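Local coordinates for protein 6-O-methylguanine DNA methyltransferase (Enterococcus faecalis, PDB 2B6C) that is of unknown function but is predicted to be an all-helical, AlkD-like DNA alkylation repair enzyme, at residues B[127-132]-B[161-166]. Numbering follows the deposited sequence.
Sequences TIFALF and KKAIIY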
loop_
_atom_site.group_PDB
_atom_site.type_symbol
_atom_site.label_atom_id
_atom_site.label_comp_id
_atom_site.label_asym_id
_atom_site.label_seq_id
_atom_site.Cartn_x
_atom_site.Cartn_y
_atom_site.Cartn_z
ATOM N N THR B 127 -19.818 -12.046 -0.817
ATOM C CA THR B 127 -20.103 -11.656 -2.190
ATOM C C THR B 127 -19.068 -12.212 -3.180
ATOM O O THR B 127 -19.432 -12.766 -4.216
ATOM C CB THR B 127 -20.165 -10.117 -2.301
ATOM O OG1 THR B 127 -21.112 -9.615 -1.336
ATOM C CG2 THR B 127 -20.611 -9.688 -3.678
ATOM N N ILE B 128 -17.783 -12.069 -2.857
ATOM C CA ILE B 128 -16.724 -12.602 -3.698
ATOM C C ILE B 128 -16.716 -14.135 -3.690
ATOM O O ILE B 128 -16.639 -14.767 -4.732
ATOM C CB ILE B 128 -15.340 -12.050 -3.326
ATOM C CG1 ILE B 128 -15.332 -10.503 -3.413
ATOM C CG2 ILE B 128 -14.250 -12.695 -4.234
ATOM C CD1 ILE B 128 -15.950 -9.882 -4.721
ATOM N N PHE B 129 -16.813 -14.729 -2.510
ATOM C CA PHE B 129 -17.010 -16.164 -2.429
ATOM C C PHE B 129 -18.145 -16.684 -3.348
ATOM O O PHE B 129 -17.941 -17.652 -4.053
ATOM C CB PHE B 129 -17.177 -16.616 -0.979
ATOM C CG PHE B 129 -17.372 -18.120 -0.829
ATOM C CD1 PHE B 129 -18.652 -18.674 -0.883
ATOM C CD2 PHE B 129 -16.279 -18.953 -0.655
ATOM C CE1 PHE B 129 -18.833 -20.057 -0.767
ATOM C CE2 PHE B 129 -16.438 -20.345 -0.515
ATOM C CZ PHE B 129 -17.729 -20.898 -0.582
ATOM N N ALA B 130 -19.316 -16.044 -3.341
ATOM C CA ALA B 130 -20.451 -16.510 -4.144
ATOM C C ALA B 130 -20.226 -16.413 -5.661
ATOM O O ALA B 130 -20.887 -17.140 -6.417
ATOM C CB ALA B 130 -21.765 -15.796 -3.733
ATOM N N LEU B 131 -19.317 -15.530 -6.101
ATOM C CA LEU B 131 -18.921 -15.442 -7.512
ATOM C C LEU B 131 -18.366 -16.780 -7.996
ATOM O O LEU B 131 -18.619 -17.216 -9.119
ATOM C CB LEU B 131 -17.797 -14.405 -7.716
ATOM C CG LEU B 131 -18.055 -12.912 -7.707
ATOM C CD1 LEU B 131 -16.715 -12.172 -7.957
ATOM C CD2 LEU B 131 -19.146 -12.548 -8.739
ATOM N N PHE B 132 -17.579 -17.410 -7.143
ATOM C CA PHE B 132 -16.817 -18.594 -7.515
ATOM C C PHE B 132 -17.469 -19.896 -7.023
ATOM O O PHE B 132 -17.229 -20.956 -7.590
ATOM C CB PHE B 132 -15.378 -18.452 -6.968
ATOM C CG PHE B 132 -14.618 -17.307 -7.575
ATOM C CD1 PHE B 132 -14.034 -17.429 -8.844
ATOM C CD2 PHE B 132 -14.496 -16.091 -6.886
ATOM C CE1 PHE B 132 -13.325 -16.337 -9.441
ATOM C CE2 PHE B 132 -13.788 -15.005 -7.450
ATOM C CZ PHE B 132 -13.198 -15.123 -8.725
ATOM N N LYS B 161 -16.555 -24.558 4.755
ATOM C CA LYS B 161 -17.186 -25.849 4.903
ATOM C C LYS B 161 -18.087 -26.145 3.703
ATOM O O LYS B 161 -18.010 -27.245 3.157
ATOM C CB LYS B 161 -17.983 -25.915 6.207
ATOM C CG LYS B 161 -18.684 -27.251 6.420
ATOM C CD LYS B 161 -19.323 -27.357 7.831
ATOM C CE LYS B 161 -19.987 -28.729 8.047
ATOM N NZ LYS B 161 -20.803 -28.737 9.328
ATOM N N LYS B 162 -18.918 -25.172 3.302
ATOM C CA LYS B 162 -19.817 -25.344 2.148
ATOM C C LYS B 162 -19.089 -25.693 0.864
ATOM O O LYS B 162 -19.496 -26.614 0.137
ATOM C CB LYS B 162 -20.699 -24.103 1.921
ATOM C CG LYS B 162 -21.810 -24.352 0.886
ATOM C CD LYS B 162 -22.821 -23.204 0.846
ATOM C CE LYS B 162 -22.244 -21.947 0.208
ATOM N NZ LYS B 162 -23.369 -21.022 -0.183
ATOM N N ALA B 163 -17.992 -24.978 0.587
ATOM C CA ALA B 163 -17.180 -25.259 -0.598
ATOM C C ALA B 163 -16.557 -26.644 -0.576
ATOM O O ALA B 163 -16.478 -27.303 -1.624
ATOM C CB ALA B 163 -16.119 -24.205 -0.835
ATOM N N ILE B 164 -16.113 -27.089 0.596
ATOM C CA ILE B 164 -15.488 -28.412 0.690
ATOM C C ILE B 164 -16.544 -29.491 0.468
ATOM O O ILE B 164 -16.296 -30.467 -0.267
ATOM C CB ILE B 164 -14.751 -28.632 2.029
ATOM C CG1 ILE B 164 -13.559 -27.687 2.137
ATOM C CG2 ILE B 164 -14.313 -30.120 2.194
ATOM C CD1 ILE B 164 -12.997 -27.533 3.525
ATOM N N ILE B 165 -17.716 -29.300 1.085
ATOM C CA ILE B 165 -18.853 -30.210 0.921
ATOM C C ILE B 165 -19.181 -30.380 -0.576
ATOM O O ILE B 165 -19.349 -31.510 -1.070
ATOM C CB ILE B 165 -20.107 -29.742 1.742
ATOM C CG1 ILE B 165 -19.985 -30.141 3.229
ATOM C CG2 ILE B 165 -21.384 -30.338 1.167
ATOM C CD1 ILE B 165 -20.916 -29.363 4.188
ATOM N N TYR B 166 -19.218 -29.264 -1.301
ATOM C CA TYR B 166 -19.562 -29.258 -2.713
ATOM C C TYR B 166 -18.629 -30.115 -3.569
ATOM O O TYR B 166 -19.088 -30.805 -4.474
ATOM C CB TYR B 166 -19.567 -27.825 -3.239
ATOM C CG TYR B 166 -20.109 -27.699 -4.649
ATOM C CD1 TYR B 166 -21.484 -27.485 -4.884
ATOM C CD2 TYR B 166 -19.258 -27.808 -5.750
ATOM C CE1 TYR B 166 -21.980 -27.387 -6.190
ATOM C CE2 TYR B 166 -19.738 -27.703 -7.041
ATOM C CZ TYR B 166 -21.090 -27.501 -7.264
ATOM O OH TYR B 166 -21.534 -27.382 -8.566
#
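Phe129 bridges the gap to Ala163 with the far end of its ring, Phe129 CZ standing 3.7 Å from Ala163 CB. The ring meets this methyl edge-on: Ala163 CB lies near the ring plane, 3.9 Å from Phe129 CE2. On the other side of the rim Lys162 brings up a methylene carbon, Lys162 CE lying 4.0 Å from Phe129 CE1 and again near the plane. The phenyl group therefore abuts the opposing helix with its rim; its edge, not a face, meets Lys162 and Ala163. Its CG sits anti to the backbone N (chi1 -179°), which carries the ring straight out from helix 125-132. Lys162 leaves its own helix extended, then bends at chi3 (72°), and makes a cation-pi contact with Tyr133.

The backbones stay well apart, 9.3 Å between Phe129 CA and Ala163 CA, and the Phe129 ring, met by the Ala163 methyl, spans the distance. Leu147 also touches Phe129, and Leu145 of the intervening helix 138-146 lies against Ala163, extending the apolar packing between helices 125-132 and 157-166 of this alpha-helical fold, probably HEAT-like as in AlkD relatives. Small (114 Å²) and without hydrogen bonds or salt bridges, the contact relies on shape and apolar burial, Lys162 contributing a methylene carbon.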